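Local coordinates for protein CalS11 (PDB 3TOS) that probably transfers a methyl group from S-adenosylmethionine to a hydroxyl oxygen of an intermediate in calicheamicin biosynthesis, at residues 112-117 with 166-171; 191-196 with 227-232; 122-127 with 220-225; 74-79 with 184-189. One frame throughout, in Å; residues are numbered along the deposited sequence.

Overall arrangement
Contact 4 joins two central strands of the methyltransferase sheet, and their C-terminal ends hold the amino group of S-adenosyl-L-homocysteine. Contact 1 lies about 14 Å away (centre to centre), at the adenine end of the same ligand. Contact 2, with its centre about 11 Å from that of contact 1, borders the adenine from helix 193-203; the two are tied by a salt bridge from Arg168 NH1 to Glu194 OE1 (3.1 Å). Contact 3 forms part of the neighbouring glutamate pocket. Its Trp223 CH2 lies 3.6 Å from Phe112 CE2 of contact 1, whereas its nearest atoms are about 8 Å from those of contact 4.

Contact 1. Residues 112-117 with 166-171; sequences FPDVND and DVRETV. With SAH (S-adenosyl-L-homocysteine), chain O.
Arg168 and Asp114 reach toward each other from opposite directions and form a salt bridge, their guanidinium and carboxylate planes turned 61° apart. Arg168 NH2 lies 2.9 Å from Asp114 OD1 in a weak hydrogen bond. Its approach to OD2 is improbably short in this one of two Asp114 conformers, so the details of that bond are doubtful. The arginine is held more firmly from the side, where Asp166 meets it side-on: NE donates to Asp166 OD1 (3.1 Å), and NH2 reaches the syn lone pair of Asp166 OD2 (2.8 Å) close to the guanidinium plane. Asp166 is also the N-cap of helix 167-177, with OD1 accepting from Arg168 N at 3.0 Å. That oxygen takes a third, nearly straight bond from the ligand N6 (3.0 Å, 169°). Extension of Asp166 CG away from its own backbone N (chi1 -173°) lets the carboxylate serve the cap, the arginine and the ligand together. Beside it, Val167 N donates to the ligand N1 (3.0 Å), so the Watson-Crick edge of the adenine is read by one carboxylate and one amide. Pro113 CD and the methyls of Val167 pack on opposite faces of the adenine, while the ligand C8 approaches the Phe112 ring edge in plane, 3.5 Å from CD1. An acidic side chain on N6 and a backbone N-H on N1, just after strand 160-164, make up the characteristic adenine site of Rossmann-like, class I methyltransferases.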
# COMPACT_ATOMS: atom_id res chain seq x y z
N PHE B 112 19.05 42.43 14.26
CA PHE B 112 19.96 41.62 15.08
C PHE B 112 20.47 42.40 16.30
O PHE B 112 20.94 43.53 16.15
CB PHE B 112 21.23 41.24 14.26
CG PHE B 112 20.99 40.33 13.10
CD1 PHE B 112 20.03 39.33 13.11
CD2 PHE B 112 21.84 40.43 11.99
CE1 PHE B 112 19.85 38.50 12.01
CE2 PHE B 112 21.68 39.57 10.88
CZ PHE B 112 20.68 38.60 10.90
N PRO B 113 20.41 41.82 17.52
CA PRO B 113 20.86 42.62 18.68
C PRO B 113 22.37 42.58 18.95
O PRO B 113 22.92 43.48 19.61
CB PRO B 113 20.13 41.96 19.86
CG PRO B 113 20.04 40.51 19.42
CD PRO B 113 19.78 40.54 17.92
N ASP B 114 23.02 41.51 18.46
CA ASP B 114 24.48 41.36 18.48
C ASP B 114 24.77 40.29 17.48
O ASP B 114 23.82 39.58 17.04
CB ASP B 114 24.96 40.92 19.87
CG ASP B 114 24.11 39.82 20.46
OD1 ASP B 114 23.90 38.74 19.86
OD2 ASP B 114 23.59 40.06 21.53
N VAL B 115 26.02 40.16 17.05
CA VAL B 115 26.35 38.91 16.37
C VAL B 115 27.62 38.26 16.92
O VAL B 115 28.42 38.90 17.59
CB VAL B 115 26.47 39.11 14.82
CG1 VAL B 115 25.24 39.84 14.25
CG2 VAL B 115 27.73 39.90 14.45
N ASN B 116 27.82 36.97 16.60
CA ASN B 116 29.02 36.27 17.01
C ASN B 116 29.96 36.27 15.81
O ASN B 116 29.49 36.34 14.65
CB ASN B 116 28.58 34.83 17.42
CG ASN B 116 29.67 33.99 18.00
OD1 ASN B 116 30.54 33.51 17.27
ND2 ASN B 116 29.61 33.74 19.31
N ASP B 117 31.25 36.15 16.07
CA ASP B 117 32.22 35.99 14.99
C ASP B 117 31.84 34.92 13.97
O ASP B 117 32.08 35.12 12.78
CB ASP B 117 33.61 35.74 15.58
CG ASP B 117 34.27 37.01 16.04
OD1 ASP B 117 33.75 38.13 15.74
OD2 ASP B 117 35.34 36.90 16.67
N ASP B 166 14.94 40.14 23.04
CA ASP B 166 15.94 39.13 22.67
C ASP B 166 15.47 37.76 23.10
O ASP B 166 15.16 37.56 24.28
CB ASP B 166 17.21 39.52 23.39
CG ASP B 166 18.38 38.70 23.00
OD1 ASP B 166 18.24 37.53 22.59
OD2 ASP B 166 19.48 39.24 23.04
N VAL B 167 15.38 36.82 22.15
CA VAL B 167 14.89 35.44 22.43
C VAL B 167 15.64 34.75 23.53
O VAL B 167 15.08 33.84 24.19
CB VAL B 167 14.83 34.51 21.18
CG1 VAL B 167 13.74 35.02 20.16
CG2 VAL B 167 16.19 34.36 20.52
N ARG B 168 16.89 35.11 23.76
CA ARG B 168 17.64 34.50 24.87
C ARG B 168 16.94 34.70 26.20
O ARG B 168 17.03 33.85 27.12
CB ARG B 168 19.08 35.03 24.92
CG ARG B 168 19.87 34.56 23.71
CD ARG B 168 21.24 35.19 23.61
NE ARG B 168 21.12 36.51 23.03
CZ ARG B 168 22.10 37.15 22.41
NH1 ARG B 168 23.30 36.59 22.24
NH2 ARG B 168 21.85 38.34 21.94
N GLU B 169 16.22 35.82 26.31
CA GLU B 169 15.43 36.12 27.53
C GLU B 169 13.95 35.80 27.37
O GLU B 169 13.28 35.26 28.29
CB GLU B 169 15.63 37.59 27.93
CG GLU B 169 16.97 37.88 28.60
CD GLU B 169 18.26 37.71 27.71
OE1 GLU B 169 18.46 38.44 26.69
OE2 GLU B 169 19.12 36.88 28.10
N THR B 170 13.40 36.18 26.21
CA THR B 170 11.94 36.18 26.08
C THR B 170 11.39 34.77 25.85
O THR B 170 10.25 34.52 26.18
CB THR B 170 11.47 37.06 24.92
OG1 THR B 170 12.01 36.55 23.71
CG2 THR B 170 11.93 38.51 25.10
N VAL B 171 12.17 33.85 25.25
CA VAL B 171 11.65 32.49 25.02
C VAL B 171 11.57 31.69 26.32
O VAL B 171 10.53 31.17 26.65
CB VAL B 171 12.39 31.72 23.86
CG1 VAL B 171 11.95 30.21 23.82
CG2 VAL B 171 12.04 32.41 22.51
N SAH O . 10.72 35.22 9.12
CA SAH O . 10.96 36.53 8.44
CB SAH O . 12.43 36.86 8.30
CG SAH O . 13.11 37.08 9.66
SD SAH O . 14.65 37.94 9.43
C SAH O . 10.33 36.41 7.05
O SAH O . 10.35 37.40 6.26
OXT SAH O . 9.70 35.40 6.72
C5' SAH O . 15.58 37.53 10.92
C4' SAH O . 14.93 38.08 12.24
O4' SAH O . 15.58 37.45 13.36
C3' SAH O . 15.21 39.58 12.37
O3' SAH O . 13.96 40.32 12.37
C2' SAH O . 15.99 39.67 13.67
O2' SAH O . 15.72 40.85 14.46
C1' SAH O . 15.56 38.38 14.40
N9 SAH O . 16.55 37.97 15.43
C8 SAH O . 17.83 37.56 15.24
N7 SAH O . 18.35 37.35 16.47
C5 SAH O . 17.44 37.63 17.42
C6 SAH O . 17.41 37.59 18.89
N6 SAH O . 18.53 37.28 19.58
N1 SAH O . 16.24 37.93 19.48
C2 SAH O . 15.12 38.26 18.77
N3 SAH O . 15.09 38.39 17.42
C4 SAH O . 16.23 38.01 16.74

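Contact 2. Residues 191-196 with 227-232; sequences DLYEPT and NIAMRK. With SAH (S-adenosyl-L-homocysteine), chain O.
Tyr193 lays its ring along the helix of 227-232 and touches three of its residues. Ile228 crosses it at about a right angle, its CG2 lying 3.6 Å from Tyr193 CE1. Ala229 N meets the ring edge in plane, 3.7 Å from Tyr193 CD1. Farther out, the CD-CE part of Lys232 crosses the phenol at about a right angle, with CD 3.2 Å from Tyr193 OH. The ring reaches this position because CG stands opposite the backbone N (chi1 163°), throwing it out from the first turn of helix 193-203. One turn on, Thr196 presents CG2 to Ala229 CB at 3.8 Å, while its OG1 turns back to Leu192 O (2.7 Å) and thus leaves the methyl for the neighbouring helix. Behind the helix of 227-232, Asn227 OD1 accepts from Arg231 NE at 2.7 Å, and both residues also bond to backbone carbonyls of a second subunit. On the ligand side of helix 193-203, Pro195 CB approaches the S-adenosyl-L-homocysteine N6 at 3.4 Å. No hydrogen bond joins 191-196 to 227-232: the helices meet through methyl groups, an aromatic ring and the aliphatic part of a lysine, while Thr196 bonds to the N-cap Leu192, and Asn227 and Arg231 to each other and the second subunit.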
# COMPACT_ATOMS: atom_id res chain seq x y z
N ASP B 191 18.72 33.33 11.96
CA ASP B 191 20.04 33.39 11.24
C ASP B 191 21.27 33.13 12.10
O ASP B 191 22.20 32.50 11.64
CB ASP B 191 20.22 34.71 10.44
CG ASP B 191 19.14 34.88 9.40
OD1 ASP B 191 18.90 33.90 8.64
OD2 ASP B 191 18.50 35.97 9.34
N LEU B 192 21.28 33.66 13.34
CA LEU B 192 22.49 33.77 14.15
C LEU B 192 22.65 32.58 15.07
O LEU B 192 21.65 32.04 15.62
CB LEU B 192 22.41 35.03 15.02
CG LEU B 192 22.18 36.29 14.18
CD1 LEU B 192 22.04 37.46 15.19
CD2 LEU B 192 23.44 36.52 13.28
N TYR B 193 23.92 32.23 15.31
CA TYR B 193 24.28 31.10 16.16
C TYR B 193 23.77 31.18 17.60
O TYR B 193 23.07 30.25 18.05
CB TYR B 193 25.81 31.00 16.16
CG TYR B 193 26.38 30.17 17.29
CD1 TYR B 193 26.08 28.81 17.38
CD2 TYR B 193 27.25 30.74 18.21
CE1 TYR B 193 26.56 28.04 18.40
CE2 TYR B 193 27.72 29.98 19.30
CZ TYR B 193 27.37 28.62 19.37
OH TYR B 193 27.87 27.80 20.38
N GLU B 194 24.09 32.24 18.32
CA GLU B 194 23.80 32.25 19.79
C GLU B 194 22.30 32.14 20.13
O GLU B 194 21.93 31.32 20.97
CB GLU B 194 24.42 33.49 20.47
CG GLU B 194 25.93 33.41 20.46
CD GLU B 194 26.57 34.49 21.31
OE1 GLU B 194 25.90 34.97 22.28
OE2 GLU B 194 27.74 34.80 21.11
N PRO B 195 21.45 32.97 19.51
CA PRO B 195 20.05 32.85 19.89
C PRO B 195 19.45 31.54 19.40
O PRO B 195 18.56 31.00 20.07
CB PRO B 195 19.41 34.05 19.16
CG PRO B 195 20.34 34.41 18.09
CD PRO B 195 21.71 34.16 18.67
N THR B 196 19.90 31.03 18.25
CA THR B 196 19.42 29.72 17.81
C THR B 196 19.71 28.64 18.86
O THR B 196 18.83 27.82 19.14
CB THR B 196 19.99 29.33 16.43
OG1 THR B 196 19.60 30.35 15.48
CG2 THR B 196 19.50 27.94 15.98
N ASN B 227 23.45 25.73 11.83
CA ASN B 227 24.15 24.46 11.74
C ASN B 227 25.09 24.30 12.95
O ASN B 227 25.09 23.25 13.62
CB ASN B 227 24.93 24.40 10.40
CG ASN B 227 25.60 23.06 10.16
OD1 ASN B 227 26.27 22.53 11.05
ND2 ASN B 227 25.37 22.47 8.98
N ILE B 228 25.87 25.32 13.24
CA ILE B 228 26.79 25.25 14.36
C ILE B 228 26.01 25.01 15.66
O ILE B 228 26.42 24.18 16.50
CB ILE B 228 27.64 26.53 14.50
CG1 ILE B 228 28.59 26.69 13.28
CG2 ILE B 228 28.51 26.46 15.76
CD1 ILE B 228 29.02 28.15 13.06
N ALA B 229 24.86 25.67 15.80
CA ALA B 229 23.99 25.49 16.95
C ALA B 229 23.48 24.03 17.04
O ALA B 229 23.54 23.39 18.12
CB ALA B 229 22.83 26.46 16.93
N MSE B 230 22.96 23.51 15.93
CA MSE B 230 22.44 22.15 15.93
C MSE B 230 23.55 21.15 16.24
O MSE B 230 23.33 20.18 16.97
CB MSE B 230 21.78 21.79 14.59
CG MSE B 230 21.34 20.32 14.57
SE MSE B 230 19.75 19.93 13.48
CE MSE B 230 18.38 20.27 14.83
N ARG B 231 24.73 21.35 15.68
CA ARG B 231 25.81 20.40 15.93
C ARG B 231 26.24 20.41 17.39
O ARG B 231 26.65 19.37 17.96
CB ARG B 231 26.98 20.67 14.98
CG ARG B 231 26.75 20.06 13.62
CD ARG B 231 28.02 20.13 12.73
NE ARG B 231 28.40 21.48 12.29
CZ ARG B 231 29.51 22.12 12.65
NH1 ARG B 231 29.72 23.32 12.13
NH2 ARG B 231 30.38 21.56 13.50
N LYS B 232 26.11 21.56 18.03
CA LYS B 232 26.39 21.64 19.48
C LYS B 232 25.32 21.06 20.38
O LYS B 232 25.63 20.49 21.42
CB LYS B 232 26.68 23.07 19.93
CG LYS B 232 28.06 23.52 19.40
CD LYS B 232 28.57 24.72 20.09
CE LYS B 232 29.78 25.33 19.40
NZ LYS B 232 31.08 24.63 19.69
N SAH O . 10.72 35.22 9.12
CA SAH O . 10.96 36.53 8.44
CB SAH O . 12.43 36.86 8.30
CG SAH O . 13.11 37.08 9.66
SD SAH O . 14.65 37.94 9.43
C SAH O . 10.33 36.41 7.05
O SAH O . 10.35 37.40 6.26
OXT SAH O . 9.70 35.40 6.72
C5' SAH O . 15.58 37.53 10.92
C4' SAH O . 14.93 38.08 12.24
O4' SAH O . 15.58 37.45 13.36
C3' SAH O . 15.21 39.58 12.37
O3' SAH O . 13.96 40.32 12.37
C2' SAH O . 15.99 39.67 13.67
O2' SAH O . 15.72 40.85 14.46
C1' SAH O . 15.56 38.38 14.40
N9 SAH O . 16.55 37.97 15.43
C8 SAH O . 17.83 37.56 15.24
N7 SAH O . 18.35 37.35 16.47
C5 SAH O . 17.44 37.63 17.42
C6 SAH O . 17.41 37.59 18.89
N6 SAH O . 18.53 37.28 19.58
N1 SAH O . 16.24 37.93 19.48
C2 SAH O . 15.12 38.26 18.77
N3 SAH O . 15.09 38.39 17.42
C4 SAH O . 16.23 38.01 16.74

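Contact 3. Residues 122-127 with 220-225; sequences GPTAYQ and NPKWPG. With GLU (glutamic acid), chain P.
The glutamate pocket is bordered here by two loops, with Thr124 and Ala125 of one resting against the indole of Trp223 in the other. Trp223 NE1 points almost straight at the bound glutamate, donating to OE2 over 2.9 Å at 174°, with the carboxylate oxygen lying in plane at the indole edge. Lys222 NZ adds a weak bond to the same oxygen at 3.4 Å. The other oxygen is reached through water 2, which donates to the ligand OE1 (2.7 Å), accepts from Lys222 NZ and is hydrogen-bonded to Thr124 OG1 (2.6 Å), so Thr124 is linked to the ligand through this water. Thr124 crosses the indole at about a right angle: its OG1 stands 3.5 Å from Trp223 CZ2, and its carbonyl O approaches the ring edge in plane. Ala125 CB packs at 3.8 Å from Trp223 CZ3. Water 1 spans the backbones, accepting from Gly122 N (2.8 Å) and donating to Lys222 O (2.6 Å). The lysine and tryptophan are set by a type I turn from Asn220 to Trp223 in which Asn220 OD1 accepts from Lys222 N, an Asx turn. Lys222 CG lies above one face of the indole, toward its rim. Asp216 and Glu217 are also hydrogen-bonded to the glutamate. The loop of 220-225 leads from strand 211-215 into helix 225-233, while 122-127 belongs to the long connection between strand 103-107 and helix 136-148.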
# COMPACT_ATOMS: atom_id res chain seq x y z
N GLY B 122 28.98 36.88 5.62
CA GLY B 122 28.53 37.81 4.60
C GLY B 122 28.47 39.22 5.11
O GLY B 122 28.76 39.47 6.29
N PRO B 123 27.99 40.14 4.26
CA PRO B 123 28.08 41.58 4.56
C PRO B 123 26.85 42.13 5.28
O PRO B 123 26.68 43.35 5.45
CB PRO B 123 28.22 42.21 3.17
CG PRO B 123 27.41 41.29 2.27
CD PRO B 123 27.66 39.87 2.85
N THR B 124 25.95 41.25 5.69
CA THR B 124 24.78 41.75 6.43
C THR B 124 24.68 41.27 7.87
O THR B 124 23.68 41.51 8.56
CB THR B 124 23.44 41.50 5.70
OG1 THR B 124 23.30 40.10 5.48
CG2 THR B 124 23.41 42.26 4.39
N ALA B 125 25.77 40.69 8.36
CA ALA B 125 25.82 40.23 9.76
C ALA B 125 26.32 41.35 10.69
O ALA B 125 27.49 41.37 11.12
CB ALA B 125 26.68 38.96 9.88
N TYR B 126 25.43 42.29 10.99
CA TYR B 126 25.78 43.38 11.89
C TYR B 126 24.57 43.78 12.71
O TYR B 126 23.41 43.51 12.33
CB TYR B 126 26.39 44.59 11.14
CG TYR B 126 25.53 45.10 10.00
CD1 TYR B 126 24.34 45.78 10.26
CD2 TYR B 126 25.87 44.87 8.67
CE1 TYR B 126 23.49 46.28 9.21
CE2 TYR B 126 25.04 45.36 7.62
CZ TYR B 126 23.85 46.04 7.90
OH TYR B 126 23.06 46.48 6.84
N GLN B 127 24.82 44.37 13.88
CA GLN B 127 23.71 44.82 14.77
C GLN B 127 22.72 45.75 14.02
O GLN B 127 23.11 46.69 13.31
CB GLN B 127 24.29 45.52 16.02
CG GLN B 127 23.30 45.75 17.17
CD GLN B 127 22.20 46.82 16.90
OE1 GLN B 127 20.98 46.61 17.21
NE2 GLN B 127 22.61 47.97 16.39
N ASN B 220 23.10 27.14 4.68
CA ASN B 220 23.48 28.30 3.87
C ASN B 220 24.87 28.84 4.26
O ASN B 220 25.10 29.22 5.41
CB ASN B 220 22.40 29.37 4.05
CG ASN B 220 22.62 30.61 3.16
OD1 ASN B 220 23.73 30.87 2.71
ND2 ASN B 220 21.59 31.36 2.92
N PRO B 221 25.81 28.86 3.31
CA PRO B 221 27.15 29.35 3.64
C PRO B 221 27.16 30.75 4.27
O PRO B 221 28.05 31.05 5.09
CB PRO B 221 27.87 29.38 2.27
CG PRO B 221 27.21 28.27 1.45
CD PRO B 221 25.72 28.34 1.91
N LYS B 222 26.18 31.60 3.94
CA LYS B 222 26.15 32.95 4.46
C LYS B 222 25.79 32.96 5.97
O LYS B 222 26.14 33.90 6.68
CB LYS B 222 25.12 33.77 3.69
CG LYS B 222 25.14 35.23 4.04
CD LYS B 222 23.98 35.90 3.27
CE LYS B 222 24.29 37.23 2.85
NZ LYS B 222 23.12 37.75 2.05
N TRP B 223 25.10 31.90 6.45
CA TRP B 223 24.56 31.91 7.82
C TRP B 223 24.76 30.55 8.45
O TRP B 223 23.80 29.76 8.59
CB TRP B 223 23.04 32.22 7.83
CG TRP B 223 22.65 33.55 7.22
CD1 TRP B 223 21.93 33.74 6.07
CD2 TRP B 223 22.93 34.85 7.75
NE1 TRP B 223 21.74 35.09 5.86
CE2 TRP B 223 22.35 35.79 6.86
CE3 TRP B 223 23.61 35.31 8.88
CZ2 TRP B 223 22.41 37.16 7.08
CZ3 TRP B 223 23.67 36.69 9.10
CH2 TRP B 223 23.08 37.59 8.18
N PRO B 224 26.00 30.26 8.84
CA PRO B 224 26.30 28.93 9.38
C PRO B 224 25.82 28.77 10.84
O PRO B 224 26.02 27.68 11.39
CB PRO B 224 27.84 28.88 9.26
CG PRO B 224 28.27 30.32 9.53
CD PRO B 224 27.17 31.16 8.81
N GLY B 225 25.20 29.80 11.45
CA GLY B 225 24.91 29.72 12.88
C GLY B 225 23.92 28.63 13.29
O GLY B 225 24.07 28.02 14.34
N GLU P . 16.27 33.95 5.57
CA GLU P . 15.78 35.14 4.79
C GLU P . 15.34 34.69 3.40
O GLU P . 15.42 33.49 3.09
CB GLU P . 16.89 36.24 4.67
CG GLU P . 18.14 35.73 3.92
CD GLU P . 19.28 36.76 3.85
OE1 GLU P . 19.02 37.99 3.99
OE2 GLU P . 20.41 36.35 3.56
OXT GLU P . 14.94 35.48 2.53
O HOH W 1 26.90 36.31 7.38
O HOH W 2 21.37 39.38 3.89

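Contact 4. Residues 74-79 with 184-189; sequences MEFGVR and ALAYFD. With SAH (S-adenosyl-L-homocysteine), chain O.
Strands 74-76 and 185-188 pair in parallel at the middle of a Rossmann-like methyltransferase sheet, Met74 and Phe76 carrying the hydrogen bonds on their side. Met74 N donates to Leu185 O (2.9 Å) and Tyr187 N to Met74 O (2.8 Å); Phe76 N to Tyr187 O and Asp189 N to Phe76 O continue the ladder. Where the strands end, the amino group of S-adenosyl-L-homocysteine is caught between them, donating to Gly77 O (2.8 Å) and to Asp189 OD2 (2.7 Å). Glu75 OE2 also lies 2.9 Å from that nitrogen and accepts from His83, a bond that probably helps to position the glutamate. Two carboxylates so close to the ligand would be expected to favour its ammonium form. With CG opposite its backbone N (chi1 -178°) and the chain straight beyond, Glu75 runs alongside Tyr187, whose hydroxyl bonds to Asp216. Gly77, at backbone angles awkward for other residues, brings its CA against Asp189 O at 3.5 Å in a CA-H...O contact. On the face away from Glu75 and Tyr187, where helix 193-203 packs, Phe76 CE2 touches Ala186 CB at 3.9 Å. The Phe76 edge meets the Phe188 face with planes 51° apart, placing Phe76 CD2 3.8 Å above the plane and over the centre of the Phe188 ring.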
# COMPACT_ATOMS: atom_id res chain seq x y z
N MSE B 74 5.37 28.39 16.82
CA MSE B 74 6.30 29.48 17.18
C MSE B 74 7.20 29.83 16.03
O MSE B 74 7.72 28.91 15.37
CB MSE B 74 7.16 29.06 18.38
CG MSE B 74 6.33 28.88 19.65
SE MSE B 74 7.58 28.52 21.10
CE MSE B 74 6.28 28.79 22.48
N GLU B 75 7.41 31.13 15.77
CA GLU B 75 8.43 31.57 14.80
C GLU B 75 9.42 32.40 15.56
O GLU B 75 9.03 33.30 16.29
CB GLU B 75 7.86 32.39 13.63
CG GLU B 75 9.05 32.74 12.67
CD GLU B 75 8.62 33.47 11.43
OE1 GLU B 75 7.75 34.38 11.52
OE2 GLU B 75 9.18 33.16 10.38
N PHE B 76 10.69 32.04 15.46
CA PHE B 76 11.76 32.83 16.05
C PHE B 76 12.41 33.60 14.89
O PHE B 76 13.14 33.03 14.06
CB PHE B 76 12.76 31.91 16.74
CG PHE B 76 12.09 30.88 17.61
CD1 PHE B 76 11.43 31.25 18.79
CD2 PHE B 76 12.09 29.53 17.23
CE1 PHE B 76 10.76 30.25 19.59
CE2 PHE B 76 11.39 28.56 17.97
CZ PHE B 76 10.75 28.94 19.19
N GLY B 77 12.12 34.90 14.84
CA GLY B 77 12.62 35.76 13.73
C GLY B 77 11.43 36.04 12.83
O GLY B 77 11.13 35.25 11.92
N VAL B 78 10.78 37.18 13.06
CA VAL B 78 9.49 37.50 12.42
C VAL B 78 9.67 38.57 11.36
O VAL B 78 9.02 38.50 10.33
CB VAL B 78 8.55 38.05 13.53
CG1 VAL B 78 7.22 38.59 12.98
CG2 VAL B 78 8.25 36.88 14.52
N ARG B 79 10.52 39.56 11.59
CA ARG B 79 10.66 40.72 10.68
C ARG B 79 9.32 41.41 10.41
O ARG B 79 8.69 41.86 11.39
CB ARG B 79 11.41 40.38 9.37
CG ARG B 79 12.08 41.63 8.70
CD ARG B 79 12.64 41.21 7.37
NE ARG B 79 13.20 42.34 6.65
CZ ARG B 79 13.78 42.28 5.44
NH1 ARG B 79 13.81 41.16 4.76
NH2 ARG B 79 14.25 43.39 4.85
N ALA B 184 3.95 22.43 18.61
CA ALA B 184 3.74 21.60 17.42
C ALA B 184 4.72 21.89 16.28
O ALA B 184 5.21 20.97 15.62
CB ALA B 184 2.32 21.74 16.93
N LEU B 185 5.00 23.18 16.08
CA LEU B 185 5.87 23.60 14.98
C LEU B 185 6.73 24.76 15.50
O LEU B 185 6.22 25.75 16.01
CB LEU B 185 5.04 24.03 13.74
CG LEU B 185 5.78 24.73 12.57
CD1 LEU B 185 6.86 23.78 11.99
CD2 LEU B 185 4.75 25.15 11.52
N ALA B 186 8.05 24.60 15.42
CA ALA B 186 9.03 25.61 15.86
C ALA B 186 9.80 26.00 14.62
O ALA B 186 10.53 25.15 14.03
CB ALA B 186 9.97 25.04 16.90
N TYR B 187 9.57 27.24 14.14
CA TYR B 187 10.20 27.74 12.92
C TYR B 187 11.37 28.66 13.26
O TYR B 187 11.19 29.79 13.70
CB TYR B 187 9.16 28.43 12.00
CG TYR B 187 9.73 28.54 10.59
CD1 TYR B 187 10.51 29.65 10.21
CD2 TYR B 187 9.54 27.52 9.66
CE1 TYR B 187 11.12 29.69 8.95
CE2 TYR B 187 10.11 27.57 8.40
CZ TYR B 187 10.90 28.64 8.06
OH TYR B 187 11.48 28.68 6.79
N PHE B 188 12.59 28.18 13.03
CA PHE B 188 13.77 28.98 13.32
C PHE B 188 14.19 29.83 12.14
O PHE B 188 14.62 29.31 11.09
CB PHE B 188 14.94 28.03 13.66
CG PHE B 188 14.83 27.48 15.05
CD1 PHE B 188 13.99 26.38 15.34
CD2 PHE B 188 15.57 28.04 16.06
CE1 PHE B 188 13.88 25.88 16.66
CE2 PHE B 188 15.49 27.55 17.35
CZ PHE B 188 14.64 26.43 17.67
N ASP B 189 14.12 31.13 12.32
CA ASP B 189 14.54 32.07 11.28
C ASP B 189 15.26 33.27 11.89
O ASP B 189 15.03 34.44 11.51
CB ASP B 189 13.33 32.56 10.46
CG ASP B 189 13.74 33.15 9.12
OD1 ASP B 189 14.93 33.12 8.80
OD2 ASP B 189 12.84 33.64 8.39
N SAH O . 10.72 35.22 9.12
CA SAH O . 10.96 36.53 8.44
CB SAH O . 12.43 36.86 8.30
CG SAH O . 13.11 37.08 9.66
SD SAH O . 14.65 37.94 9.43
C SAH O . 10.33 36.41 7.05
O SAH O . 10.35 37.40 6.26
OXT SAH O . 9.70 35.40 6.72
C5' SAH O . 15.58 37.53 10.92
C4' SAH O . 14.93 38.08 12.24
O4' SAH O . 15.58 37.45 13.36
C3' SAH O . 15.21 39.58 12.37
O3' SAH O . 13.96 40.32 12.37
C2' SAH O . 15.99 39.67 13.67
O2' SAH O . 15.72 40.85 14.46
C1' SAH O . 15.56 38.38 14.40
N9 SAH O . 16.55 37.97 15.43
C8 SAH O . 17.83 37.56 15.24
N7 SAH O . 18.35 37.35 16.47
C5 SAH O . 17.44 37.63 17.42
C6 SAH O . 17.41 37.59 18.89
N6 SAH O . 18.53 37.28 19.58
N1 SAH O . 16.24 37.93 19.48
C2 SAH O . 15.12 38.26 18.77
N3 SAH O . 15.09 38.39 17.42
C4 SAH O . 16.23 38.01 16.74